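Local coordinates for protein osa (Shigella flexneri, PDB 4O7K), which acts as a plasmid fertility inhibition factor of the ParB/Srx superfamily and suppresses the oncogenicity of Agrobacterium tumefaciens, at residues Trp45-Pro50 with Ala55-Ser60; Arg16-Glu21 with Asn72-Tyr77; Val123-Ile128 with Glu161-Met166. The protein carries 1 engineered substitution. One frame throughout, in Å; residues are numbered along the deposited sequence.

Interaction 1 of 3, residues Trp45-Pro50 with Ala55-Ser60; sequences WRLPVP and AFMTAS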
ATOM      1  N   TRP A  45     -12.199  -2.736  -5.213  1.00 30.86           N
ATOM      2  CA  TRP A  45     -12.194  -1.288  -5.035  1.00 24.61           C
ATOM      3  C   TRP A  45     -11.827  -0.564  -6.314  1.00 24.99           C
ATOM      4  O   TRP A  45     -10.976  -1.016  -7.077  1.00 26.33           O
ATOM      5  CB  TRP A  45     -11.204  -0.853  -3.966  1.00 24.57           C
ATOM      6  CG  TRP A  45     -11.441  -1.340  -2.599  1.00 25.80           C
ATOM      7  CD1 TRP A  45     -12.119  -0.699  -1.604  1.00 24.20           C
ATOM      8  CD2 TRP A  45     -10.937  -2.552  -2.029  1.00 23.68           C
ATOM      9  NE1 TRP A  45     -12.095  -1.450  -0.454  1.00 25.20           N
ATOM     10  CE2 TRP A  45     -11.371  -2.591  -0.686  1.00 25.82           C
ATOM     11  CE3 TRP A  45     -10.176  -3.613  -2.528  1.00 24.40           C
ATOM     12  CZ2 TRP A  45     -11.060  -3.654   0.167  1.00 26.17           C
ATOM     13  CZ3 TRP A  45      -9.862  -4.668  -1.671  1.00 25.25           C
ATOM     14  CH2 TRP A  45     -10.315  -4.677  -0.346  1.00 23.63           C
ATOM     15  N   ARG A  46     -12.475   0.581  -6.521  1.00 25.62           N
ATOM     16  CA  ARG A  46     -12.013   1.575  -7.464  1.00 27.04           C
ATOM     17  C   ARG A  46     -11.060   2.497  -6.718  1.00 24.30           C
ATOM     18  O   ARG A  46     -11.371   2.957  -5.616  1.00 24.44           O
ATOM     19  CB  ARG A  46     -13.196   2.366  -8.049  1.00 25.69           C
ATOM     20  CG  ARG A  46     -12.771   3.568  -8.886  1.00 28.16           C
ATOM     21  CD  ARG A  46     -13.940   4.488  -9.277  1.00 33.49           C
ATOM     22  NE  ARG A  46     -13.410   5.690  -9.923  1.00 37.75           N
ATOM     23  CZ  ARG A  46     -13.314   6.888  -9.352  1.00 28.46           C
ATOM     24  NH1 ARG A  46     -13.761   7.097  -8.117  1.00 29.54           N
ATOM     25  NH2 ARG A  46     -12.765   7.888 -10.027  1.00 31.41           N
ATOM     26  N   LEU A  47      -9.894   2.754  -7.296  1.00 24.38           N
ATOM     27  CA  LEU A  47      -8.939   3.669  -6.668  1.00 25.95           C
ATOM     28  C   LEU A  47      -8.709   4.860  -7.589  1.00 26.79           C
ATOM     29  O   LEU A  47      -8.260   4.689  -8.719  1.00 27.94           O
ATOM     30  CB  LEU A  47      -7.606   2.958  -6.358  1.00 23.95           C
ATOM     31  CG  LEU A  47      -7.588   1.897  -5.254  1.00 24.92           C
ATOM     32  CD1 LEU A  47      -8.192   0.612  -5.779  1.00 31.63           C
ATOM     33  CD2 LEU A  47      -6.162   1.627  -4.811  1.00 31.26           C
ATOM     34  N   PRO A  48      -9.041   6.070  -7.114  1.00 30.16           N
ATOM     35  CA  PRO A  48      -8.740   7.277  -7.891  1.00 35.43           C
ATOM     36  C   PRO A  48      -7.232   7.416  -8.042  1.00 34.95           C
ATOM     37  O   PRO A  48      -6.516   7.173  -7.068  1.00 31.71           O
ATOM     38  CB  PRO A  48      -9.307   8.416  -7.038  1.00 36.98           C
ATOM     39  CG  PRO A  48     -10.184   7.750  -5.994  1.00 33.69           C
ATOM     40  CD  PRO A  48      -9.627   6.379  -5.799  1.00 32.81           C
ATOM     41  N   VAL A  49      -6.768   7.774  -9.237  1.00 33.64           N
ATOM     42  CA  VAL A  49      -5.346   8.009  -9.491  1.00 31.21           C
ATOM     43  C   VAL A  49      -5.189   9.372 -10.138  1.00 36.53           C
ATOM     44  O   VAL A  49      -5.672   9.570 -11.252  1.00 34.33           O
ATOM     45  CB  VAL A  49      -4.741   6.957 -10.424  1.00 27.72           C
ATOM     46  CG1 VAL A  49      -3.237   7.124 -10.471  1.00 32.42           C
ATOM     47  CG2 VAL A  49      -5.119   5.555  -9.982  1.00 30.35           C
ATOM     48  N   PRO A  50      -4.525  10.315  -9.446  1.00 37.13           N
ATOM     49  CA  PRO A  50      -4.400  11.692  -9.953  1.00 34.06           C
ATOM     50  C   PRO A  50      -3.880  11.758 -11.381  1.00 34.72           C
ATOM     51  O   PRO A  50      -2.841  11.160 -11.666  1.00 38.75           O
ATOM     52  CB  PRO A  50      -3.397  12.333  -8.994  1.00 35.79           C
ATOM     53  CG  PRO A  50      -3.547  11.554  -7.723  1.00 36.36           C
ATOM     54  CD  PRO A  50      -3.861  10.143  -8.141  1.00 31.02           C
ATOM     55  N   ALA A  55      -7.664   3.086 -11.152  1.00 31.24           N
ATOM     56  CA  ALA A  55      -7.131   1.747 -10.939  1.00 31.57           C
ATOM     57  C   ALA A  55      -8.167   0.920 -10.185  1.00 32.33           C
ATOM     58  O   ALA A  55      -9.042   1.474  -9.507  1.00 27.44           O
ATOM     59  CB  ALA A  55      -5.807   1.797 -10.173  1.00 28.31           C
ATOM     60  N   PHE A  56      -8.080  -0.400 -10.325  1.00 27.87           N
ATOM     61  CA  PHE A  56      -8.955  -1.311  -9.600  1.00 28.73           C
ATOM     62  C   PHE A  56      -8.139  -2.411  -8.929  1.00 29.69           C
ATOM     63  O   PHE A  56      -7.200  -2.946  -9.521  1.00 27.63           O
ATOM     64  CB  PHE A  56      -9.998  -1.925 -10.533  1.00 31.12           C
ATOM     65  CG  PHE A  56     -10.992  -0.929 -11.050  1.00 26.77           C
ATOM     66  CD1 PHE A  56     -10.692  -0.141 -12.150  1.00 29.21           C
ATOM     67  CD2 PHE A  56     -12.218  -0.762 -10.423  1.00 28.50           C
ATOM     68  CE1 PHE A  56     -11.608   0.799 -12.622  1.00 32.49           C
ATOM     69  CE2 PHE A  56     -13.146   0.175 -10.899  1.00 36.45           C
ATOM     70  CZ  PHE A  56     -12.837   0.953 -11.996  1.00 30.82           C
ATOM     71  N   MET A  57      -8.496  -2.738  -7.688  1.00 26.38           N
ATOM     72  CA  MET A  57      -7.836  -3.805  -6.962  1.00 25.99           C
ATOM     73  C   MET A  57      -8.868  -4.710  -6.319  1.00 29.70           C
ATOM     74  O   MET A  57     -10.030  -4.324  -6.170  1.00 24.78           O
ATOM     75  CB  MET A  57      -6.874  -3.236  -5.908  1.00 24.06           C
ATOM     76  CG  MET A  57      -5.797  -2.334  -6.498  1.00 21.88           C
ATOM     77  SD  MET A  57      -4.517  -1.923  -5.295  1.00 25.73           S
ATOM     78  CE  MET A  57      -3.491  -3.380  -5.465  1.00 24.66           C
ATOM     79  N   THR A  58      -8.439  -5.912  -5.936  1.00 26.02           N
ATOM     80  CA  THR A  58      -9.351  -6.903  -5.391  1.00 25.04           C
ATOM     81  C   THR A  58      -8.723  -7.701  -4.252  1.00 28.47           C
ATOM     82  O   THR A  58      -7.508  -7.872  -4.200  1.00 28.42           O
ATOM     83  CB  THR A  58      -9.823  -7.893  -6.477  1.00 26.06           C
ATOM     84  OG1 THR A  58     -10.720  -8.842  -5.891  1.00 26.27           O
ATOM     85  CG2 THR A  58      -8.631  -8.637  -7.084  1.00 27.42           C
ATOM     86  N   ALA A  59      -9.558  -8.192  -3.346  1.00 28.89           N
ATOM     87  CA  ALA A  59      -9.089  -9.056  -2.264  1.00 27.34           C
ATOM     88  C   ALA A  59      -9.367 -10.529  -2.570  1.00 28.73           C
ATOM     89  O   ALA A  59      -9.465 -11.351  -1.657  1.00 29.74           O
ATOM     90  CB  ALA A  59      -9.750  -8.658  -0.947  1.00 29.19           C
ATOM     91  N   SER A  60      -9.493 -10.859  -3.853  1.00 31.79           N
ATOM     92  CA  SER A  60      -9.898 -12.202  -4.253  1.00 34.35           C
ATOM     93  C   SER A  60      -8.892 -13.259  -3.814  1.00 35.92           C
ATOM     94  O   SER A  60      -9.255 -14.412  -3.594  1.00 38.90           O
ATOM     95  CB  SER A  60     -10.102 -12.269  -5.769  1.00 34.01           C
ATOM     96  OG  SER A  60      -8.876 -12.131  -6.455  1.00 37.03           O
TER
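Trp45, in the first strand of a beta hairpin, exchanges two backbone hydrogen bonds with Met57: Trp45 N reaches Met57 O at 2.9 Å, and Met57 N returns to Trp45 O at 3.1 Å. With CG anti to the carbonyl carbon (chi1 -62°), the benzo edge of the indole is turned to the partner strand, Trp45 CZ3 4.1 Å from Ala59 CB; its NE1 is hydrogen-bonded to the hydroxyl of Tyr70. Arg46 faces Phe56 across the non-hydrogen-bonded pair. Its CB sits 3.6 Å from Phe56 CE2, an oblique approach to the ring, while the extended chain carries the guanidinium off to Asp54 and Gln34. Leu47 closes the second hydrogen-bonded pair, Leu47 N to Ala55 O spanning 2.7 Å at a nearly straight 170° and Ala55 N returning to Leu47 O at 3.0 Å. Its two methyls divide over Met57, CD1 against CG at 3.9 Å and CD2 against SD. Two residues on, Val49 lays CG2 3.8 Å from Ala55 CB. Four backbone bonds thus fix the antiparallel register, and the faces differ in chemistry: Trp45, Leu47, Ala55 and Met57 form a largely apolar side packed against helix 140-148 and strand 153-158, whereas the Arg46 and Phe56 side is partly exposed and carries a charge.

Interaction 2 of 3, residues Arg16-Glu21 with Asn72-Tyr77; sequences RRLDKE and NGLAFY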
ATOM      1  N   ARG A  16      12.374  12.615   6.184  1.00 29.45           N
ATOM      2  CA  ARG A  16      12.103  13.919   6.785  1.00 33.18           C
ATOM      3  C   ARG A  16      11.067  14.711   5.958  1.00 34.39           C
ATOM      4  O   ARG A  16      10.238  15.429   6.523  1.00 38.38           O
ATOM      5  CB  ARG A  16      13.407  14.710   6.945  1.00 40.53           C
ATOM      6  CG  ARG A  16      13.263  16.057   7.639  1.00 42.04           C
ATOM      7  CD  ARG A  16      14.274  17.046   7.083  1.00 55.14           C
ATOM      8  NE  ARG A  16      14.255  18.331   7.783  1.00 68.91           N
ATOM      9  CZ  ARG A  16      14.074  19.507   7.186  1.00 71.42           C
ATOM     10  NH1 ARG A  16      13.867  19.565   5.874  1.00 59.83           N
ATOM     11  NH2 ARG A  16      14.076  20.624   7.905  1.00 72.19           N
ATOM     12  N   ARG A  17      11.121  14.569   4.632  0.57 32.15           N
ATOM     13  CA  ARG A  17      10.155  15.212   3.731  0.57 32.79           C
ATOM     14  C   ARG A  17       8.755  14.688   4.012  0.57 36.29           C
ATOM     15  O   ARG A  17       7.790  15.455   4.116  0.57 35.82           O
ATOM     16  CB  ARG A  17      10.522  14.957   2.262  0.57 34.70           C
ATOM     17  CG  ARG A  17       9.667  15.714   1.245  0.57 40.07           C
ATOM     18  CD  ARG A  17       9.835  15.175  -0.189  0.57 43.42           C
ATOM     19  NE  ARG A  17       8.769  14.239  -0.568  0.57 47.21           N
ATOM     20  CZ  ARG A  17       8.659  13.663  -1.766  0.57 48.76           C
ATOM     21  NH1 ARG A  17       9.548  13.923  -2.716  0.57 52.44           N
ATOM     22  NH2 ARG A  17       7.657  12.830  -2.015  0.57 39.57           N
ATOM     23  N   LEU A  18       8.657  13.370   4.136  1.00 31.04           N
ATOM     24  CA  LEU A  18       7.391  12.715   4.436  1.00 31.53           C
ATOM     25  C   LEU A  18       6.853  13.150   5.801  1.00 29.69           C
ATOM     26  O   LEU A  18       5.648  13.328   5.966  1.00 30.54           O
ATOM     27  CB  LEU A  18       7.565  11.196   4.382  1.00 26.42           C
ATOM     28  CG  LEU A  18       7.800  10.680   2.958  1.00 28.54           C
ATOM     29  CD1 LEU A  18       8.294   9.235   2.963  1.00 27.96           C
ATOM     30  CD2 LEU A  18       6.537  10.818   2.114  1.00 28.30           C
ATOM     31  N   ASP A  19       7.752  13.329   6.767  1.00 29.42           N
ATOM     32  CA  ASP A  19       7.370  13.728   8.117  1.00 33.75           C
ATOM     33  C   ASP A  19       6.608  15.035   8.054  1.00 41.01           C
ATOM     34  O   ASP A  19       5.548  15.186   8.670  1.00 38.80           O
ATOM     35  CB  ASP A  19       8.593  13.883   9.023  1.00 34.11           C
ATOM     36  CG  ASP A  19       9.157  12.551   9.500  1.00 42.81           C
ATOM     37  OD1 ASP A  19       8.458  11.516   9.400  1.00 37.00           O
ATOM     38  OD2 ASP A  19      10.312  12.543   9.991  1.00 36.54           O
ATOM     39  N   LYS A  20       7.147  15.969   7.275  1.00 38.22           N
ATOM     40  CA  LYS A  20       6.532  17.281   7.109  1.00 41.16           C
ATOM     41  C   LYS A  20       5.243  17.246   6.282  1.00 39.36           C
ATOM     42  O   LYS A  20       4.272  17.907   6.637  1.00 44.46           O
ATOM     43  CB  LYS A  20       7.533  18.245   6.478  1.00 36.44           C
ATOM     44  CG  LYS A  20       8.779  18.401   7.322  1.00 47.66           C
ATOM     45  CD  LYS A  20       9.671  19.512   6.826  1.00 61.36           C
ATOM     46  CE  LYS A  20      10.824  19.711   7.791  1.00 63.80           C
ATOM     47  NZ  LYS A  20      10.332  20.062   9.160  1.00 70.98           N
ATOM     48  N   GLU A  21       5.231  16.490   5.185  1.00 36.70           N
ATOM     49  CA  GLU A  21       4.026  16.375   4.366  1.00 34.61           C
ATOM     50  C   GLU A  21       2.898  15.798   5.203  1.00 41.63           C
ATOM     51  O   GLU A  21       1.754  16.245   5.121  1.00 42.66           O
ATOM     52  CB  GLU A  21       4.262  15.506   3.129  1.00 34.06           C
ATOM     53  CG  GLU A  21       5.188  16.131   2.102  1.00 40.85           C
ATOM     54  CD  GLU A  21       5.540  15.182   0.974  1.00 48.23           C
ATOM     55  OE1 GLU A  21       5.082  14.021   1.006  1.00 46.15           O
ATOM     56  OE2 GLU A  21       6.274  15.598   0.051  1.00 52.70           O
ATOM     57  N   ASN A  72      -2.681   5.103   4.681  1.00 24.75           N
ATOM     58  CA  ASN A  72      -2.215   6.375   4.186  1.00 24.95           C
ATOM     59  C   ASN A  72      -0.954   6.124   3.366  1.00 27.75           C
ATOM     60  O   ASN A  72       0.080   5.723   3.914  1.00 24.74           O
ATOM     61  CB  ASN A  72      -1.950   7.304   5.375  1.00 24.59           C
ATOM     62  CG  ASN A  72      -1.439   8.662   4.964  1.00 31.11           C
ATOM     63  OD1 ASN A  72      -0.612   8.790   4.061  1.00 33.38           O
ATOM     64  ND2 ASN A  72      -1.919   9.694   5.648  1.00 30.89           N
ATOM     65  N   GLY A  73      -1.035   6.341   2.056  1.00 24.47           N
ATOM     66  CA  GLY A  73       0.098   6.091   1.171  1.00 25.62           C
ATOM     67  C   GLY A  73       1.426   6.675   1.629  1.00 28.06           C
ATOM     68  O   GLY A  73       2.450   5.981   1.634  1.00 26.76           O
ATOM     69  N   LEU A  74       1.425   7.949   2.017  1.00 23.06           N
ATOM     70  CA  LEU A  74       2.656   8.595   2.478  1.00 26.04           C
ATOM     71  C   LEU A  74       3.200   7.952   3.755  1.00 25.84           C
ATOM     72  O   LEU A  74       4.411   7.847   3.935  1.00 27.04           O
ATOM     73  CB  LEU A  74       2.425  10.083   2.732  1.00 28.01           C
ATOM     74  CG  LEU A  74       2.141  10.983   1.526  1.00 34.83           C
ATOM     75  CD1 LEU A  74       2.113  12.429   1.983  1.00 33.29           C
ATOM     76  CD2 LEU A  74       3.160  10.785   0.406  1.00 34.96           C
ATOM     77  N   ALA A  75       2.302   7.553   4.653  1.00 24.39           N
ATOM     78  CA  ALA A  75       2.737   6.902   5.889  1.00 23.43           C
ATOM     79  C   ALA A  75       3.299   5.514   5.596  1.00 24.96           C
ATOM     80  O   ALA A  75       4.274   5.077   6.221  1.00 26.72           O
ATOM     81  CB  ALA A  75       1.599   6.811   6.871  1.00 27.72           C
ATOM     82  N   PHE A  76       2.662   4.823   4.659  1.00 24.00           N
ATOM     83  CA  PHE A  76       3.081   3.485   4.257  1.00 23.34           C
ATOM     84  C   PHE A  76       4.469   3.554   3.633  1.00 24.61           C
ATOM     85  O   PHE A  76       5.350   2.755   3.964  1.00 25.32           O
ATOM     86  CB  PHE A  76       2.059   2.895   3.279  1.00 21.52           C
ATOM     87  CG  PHE A  76       2.385   1.509   2.806  1.00 23.09           C
ATOM     88  CD1 PHE A  76       1.928   0.399   3.502  1.00 20.86           C
ATOM     89  CD2 PHE A  76       3.117   1.314   1.645  1.00 25.12           C
ATOM     90  CE1 PHE A  76       2.203  -0.879   3.049  1.00 21.76           C
ATOM     91  CE2 PHE A  76       3.389   0.038   1.186  1.00 22.44           C
ATOM     92  CZ  PHE A  76       2.937  -1.058   1.896  1.00 25.69           C
ATOM     93  N   TYR A  77       4.636   4.528   2.735  1.00 24.62           N
ATOM     94  CA  TYR A  77       5.905   4.818   2.082  1.00 24.68           C
ATOM     95  C   TYR A  77       6.995   5.050   3.126  1.00 27.49           C
ATOM     96  O   TYR A  77       8.065   4.452   3.048  1.00 25.24           O
ATOM     97  CB  TYR A  77       5.736   6.039   1.172  1.00 27.00           C
ATOM     98  CG  TYR A  77       6.943   6.487   0.366  1.00 26.77           C
ATOM     99  CD1 TYR A  77       7.993   5.619   0.059  1.00 28.53           C
ATOM    100  CD2 TYR A  77       7.011   7.794  -0.107  1.00 28.12           C
ATOM    101  CE1 TYR A  77       9.080   6.059  -0.694  1.00 30.62           C
ATOM    102  CE2 TYR A  77       8.075   8.236  -0.845  1.00 32.23           C
ATOM    103  CZ  TYR A  77       9.108   7.377  -1.137  1.00 32.21           C
ATOM    104  OH  TYR A  77      10.155   7.853  -1.879  1.00 31.51           O
TER
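An antiparallel helix pair brings Leu18 of helix 4-24 against Leu74 and Tyr77 of helix 73-81, the latter helix lying in the family region of the fertility inhibition factor. The axes of the two short segments approach to 9.9 Å, with 153° between their directions. Leu18 is the central apolar contributor: its CD2 lies 3.8 Å from Leu74 CD2, while CD1 stands over one face of the Tyr77 ring, 4.1 Å from the centroid and 29° off the normal, a CH-pi contact. The ring is presented by a first torsion that sets CG anti to the backbone N (chi1 -178°), and its hydroxyl is held beyond the contact by Glu14 and Lys94 N. One turn after Leu18, Glu21 crosses Leu74 at about a right angle, Glu21 CB lying 3.9 Å from Leu74 CD1. In one of the two conformers of Arg17, its NE comes within salt-bridge distance of Glu21 OE2, 2.9 Å away in the same helix. At the start of helix 73-81, Asn72 is the N-cap, Ala75 N donating to Asn72 OD1 over 3.2 Å from above the amide plane. The other carboxylate oxygen, Glu21 OE1, rests 3.5 Å from the methyl carbon Leu74 CD1.

Interaction 3 of 3, residues Val123-Ile128 with Glu161-Met166; sequences VSPTMI and EASAVM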
ATOM      1  N   VAL A 123       1.380  -7.573   3.429  1.00 27.36           N
ATOM      2  CA  VAL A 123       2.463  -6.919   4.154  1.00 25.74           C
ATOM      3  C   VAL A 123       2.427  -7.283   5.634  1.00 26.66           C
ATOM      4  O   VAL A 123       1.503  -7.941   6.109  1.00 24.72           O
ATOM      5  CB  VAL A 123       2.407  -5.381   4.022  1.00 27.01           C
ATOM      6  CG1 VAL A 123       2.419  -4.961   2.540  1.00 21.50           C
ATOM      7  CG2 VAL A 123       1.179  -4.846   4.738  1.00 25.86           C
ATOM      8  N   SER A 124       3.446  -6.836   6.358  0.52 21.90           N
ATOM      9  CA  SER A 124       3.561  -7.148   7.768  0.52 24.40           C
ATOM     10  C   SER A 124       4.270  -6.029   8.504  0.52 24.50           C
ATOM     11  O   SER A 124       5.203  -5.427   7.977  0.52 25.50           O
ATOM     12  CB  SER A 124       4.315  -8.467   7.959  0.52 25.22           C
ATOM     13  OG  SER A 124       3.686  -9.517   7.245  0.52 27.97           O
ATOM     14  N   PRO A 125       3.828  -5.743   9.734  1.00 22.30           N
ATOM     15  CA  PRO A 125       4.590  -4.837  10.586  1.00 21.47           C
ATOM     16  C   PRO A 125       5.856  -5.557  11.035  1.00 24.19           C
ATOM     17  O   PRO A 125       5.837  -6.784  11.126  1.00 26.75           O
ATOM     18  CB  PRO A 125       3.656  -4.590  11.767  1.00 24.13           C
ATOM     19  CG  PRO A 125       2.804  -5.814  11.823  1.00 23.74           C
ATOM     20  CD  PRO A 125       2.637  -6.279  10.407  1.00 25.61           C
ATOM     21  N   THR A 126       6.928  -4.820  11.305  1.00 24.49           N
ATOM     22  CA  THR A 126       8.156  -5.439  11.783  1.00 23.11           C
ATOM     23  C   THR A 126       8.991  -4.404  12.529  1.00 26.75           C
ATOM     24  O   THR A 126       8.616  -3.231  12.621  1.00 26.63           O
ATOM     25  CB  THR A 126       8.970  -6.084  10.608  1.00 23.29           C
ATOM     26  OG1 THR A 126       9.993  -6.951  11.130  1.00 25.72           O
ATOM     27  CG2 THR A 126       9.587  -5.027   9.697  1.00 25.24           C
ATOM     28  N   MET A 127      10.121  -4.851  13.073  1.00 30.38           N
ATOM     29  CA  MET A 127      11.014  -3.999  13.849  1.00 32.47           C
ATOM     30  C   MET A 127      12.398  -4.036  13.207  1.00 31.64           C
ATOM     31  O   MET A 127      12.932  -5.109  12.933  1.00 31.44           O
ATOM     32  CB  MET A 127      11.066  -4.468  15.311  1.00 30.58           C
ATOM     33  CG  MET A 127      11.804  -3.547  16.285  1.00 36.59           C
ATOM     34  SD  MET A 127      13.598  -3.727  16.209  1.00 41.19           S
ATOM     35  CE  MET A 127      13.774  -5.431  16.702  1.00 43.02           C
ATOM     36  N   ILE A 128      12.958  -2.860  12.950  1.00 28.06           N
ATOM     37  CA  ILE A 128      14.271  -2.736  12.330  1.00 29.26           C
ATOM     38  C   ILE A 128      15.072  -1.740  13.138  1.00 35.51           C
ATOM     39  O   ILE A 128      14.635  -0.606  13.318  1.00 31.10           O
ATOM     40  CB  ILE A 128      14.187  -2.251  10.865  1.00 33.17           C
ATOM     41  CG1 ILE A 128      13.518  -3.311   9.978  1.00 30.73           C
ATOM     42  CG2 ILE A 128      15.576  -1.900  10.339  1.00 34.91           C
ATOM     43  CD1 ILE A 128      14.324  -4.588   9.797  1.00 35.76           C
ATOM     44  N   GLU A 161      -5.179 -10.347  13.224  1.00 27.37           N
ATOM     45  CA  GLU A 161      -5.795  -9.148  13.773  1.00 29.77           C
ATOM     46  C   GLU A 161      -4.779  -8.212  14.424  1.00 28.09           C
ATOM     47  O   GLU A 161      -4.791  -7.006  14.149  1.00 27.29           O
ATOM     48  CB  GLU A 161      -6.885  -9.504  14.785  1.00 31.50           C
ATOM     49  CG  GLU A 161      -7.687  -8.291  15.223  1.00 26.74           C
ATOM     50  CD  GLU A 161      -8.909  -8.652  16.045  1.00 36.73           C
ATOM     51  OE1 GLU A 161      -8.937  -9.756  16.621  1.00 42.16           O
ATOM     52  OE2 GLU A 161      -9.842  -7.830  16.110  1.00 37.41           O
ATOM     53  N   ALA A 162      -3.892  -8.758  15.259  1.00 26.83           N
ATOM     54  CA  ALA A 162      -2.937  -7.921  15.972  1.00 28.94           C
ATOM     55  C   ALA A 162      -1.989  -7.219  15.011  1.00 24.22           C
ATOM     56  O   ALA A 162      -1.690  -6.042  15.179  1.00 26.84           O
ATOM     57  CB  ALA A 162      -2.150  -8.739  16.971  1.00 31.05           C
ATOM     58  N   SER A 163      -1.506  -7.957  14.018  1.00 24.24           N
ATOM     59  CA  SER A 163      -0.646  -7.388  12.989  1.00 24.11           C
ATOM     60  C   SER A 163      -1.385  -6.280  12.251  1.00 26.39           C
ATOM     61  O   SER A 163      -0.809  -5.235  11.958  1.00 25.29           O
ATOM     62  CB  SER A 163      -0.193  -8.467  11.999  1.00 24.23           C
ATOM     63  OG  SER A 163       0.593  -9.471  12.647  1.00 28.57           O
ATOM     64  N   ALA A 164      -2.664  -6.512  11.969  1.00 24.57           N
ATOM     65  CA  ALA A 164      -3.480  -5.542  11.252  1.00 28.23           C
ATOM     66  C   ALA A 164      -3.690  -4.295  12.100  1.00 26.74           C
ATOM     67  O   ALA A 164      -3.611  -3.177  11.603  1.00 21.88           O
ATOM     68  CB  ALA A 164      -4.825  -6.155  10.855  1.00 21.37           C
ATOM     69  N   VAL A 165      -3.920  -4.482  13.395  1.00 25.81           N
ATOM     70  CA  VAL A 165      -4.148  -3.337  14.262  1.00 24.07           C
ATOM     71  C   VAL A 165      -2.867  -2.508  14.398  1.00 28.83           C
ATOM     72  O   VAL A 165      -2.922  -1.272  14.403  1.00 25.10           O
ATOM     73  CB  VAL A 165      -4.679  -3.775  15.653  1.00 25.61           C
ATOM     74  CG1 VAL A 165      -4.632  -2.616  16.641  1.00 27.94           C
ATOM     75  CG2 VAL A 165      -6.113  -4.291  15.522  1.00 29.15           C
ATOM     76  N   MET A 166      -1.720  -3.187  14.470  1.00 25.20           N
ATOM     77  CA  MET A 166      -0.418  -2.525  14.501  1.00 22.39           C
ATOM     78  C   MET A 166      -0.151  -1.708  13.233  1.00 22.48           C
ATOM     79  O   MET A 166       0.309  -0.568  13.306  1.00 24.26           O
ATOM     80  CB  MET A 166       0.698  -3.564  14.685  1.00 21.38           C
ATOM     81  CG  MET A 166       1.928  -3.013  15.334  1.00 28.28           C
ATOM     82  SD  MET A 166       3.138  -4.351  15.558  1.00 34.97           S
ATOM     83  CE  MET A 166       2.153  -5.587  16.390  1.00 23.80           C
TER
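Ser163 meets Pro125 first as helix 161-171 passes strand 118-128. Ser163 CB lies 3.9 Å from Pro125 CD, and the backbone takes part as well, Ser163 O coming 3.7 Å from Pro125 CG, so the CG-CD side of the pyrrolidine fits against both the side chain and the carbonyl of one helical residue. The hydroxyl is turned to another task: with OG anti to the carbonyl carbon (chi1 -63°), it is hydrogen-bonded to Asp160 OD1, just ahead of the helix. Nearly one turn later Met166 supplies the second touch. Its SD stands 3.8 Å from Pro125 CB and 4.0 Å from Pro125 CG, carried there by CG anti to the backbone N (chi1 -154°) and an extended chi2 (178°); the bend at chi3 places only the terminal methyl. Pro125 is therefore touched from CB through CD by two residues three apart in the helix, and its CA is the closest on the strand to that of Ser163, at 6.3 Å. Phe132 of the adjoining strand 131-136 also touches the proline. Since the elements that meet are carbons, a sulfur and one carbonyl oxygen, the helix and the strand are joined here by van der Waals packing at the protein surface, with 133 Å² buried in all.

How the interactions relate
Along the chain, interaction 1 falls within the span between the two segments of interaction 2, and interaction 3 follows both. Interactions 1 and 3 reach the same mixed sheet, in which strands 55-58 and 118-128 are neighbours, yet their centres are 23 Å apart on opposite sides of the chain's centre. Interactions 1 and 2 lie 21 Å apart between centres, with nearest atoms about 10 Å away. Interactions 2 and 3, 18 Å apart between centres, touch directly: Phe76 CZ packs 4.0 Å from Val123 CG1, linking helix 73-81 to strand 118-128. Interaction 1 is thus a local hairpin pairing, whereas interactions 2 and 3 bring together sequence-distant elements, helix with helix and helix with the mixed sheet.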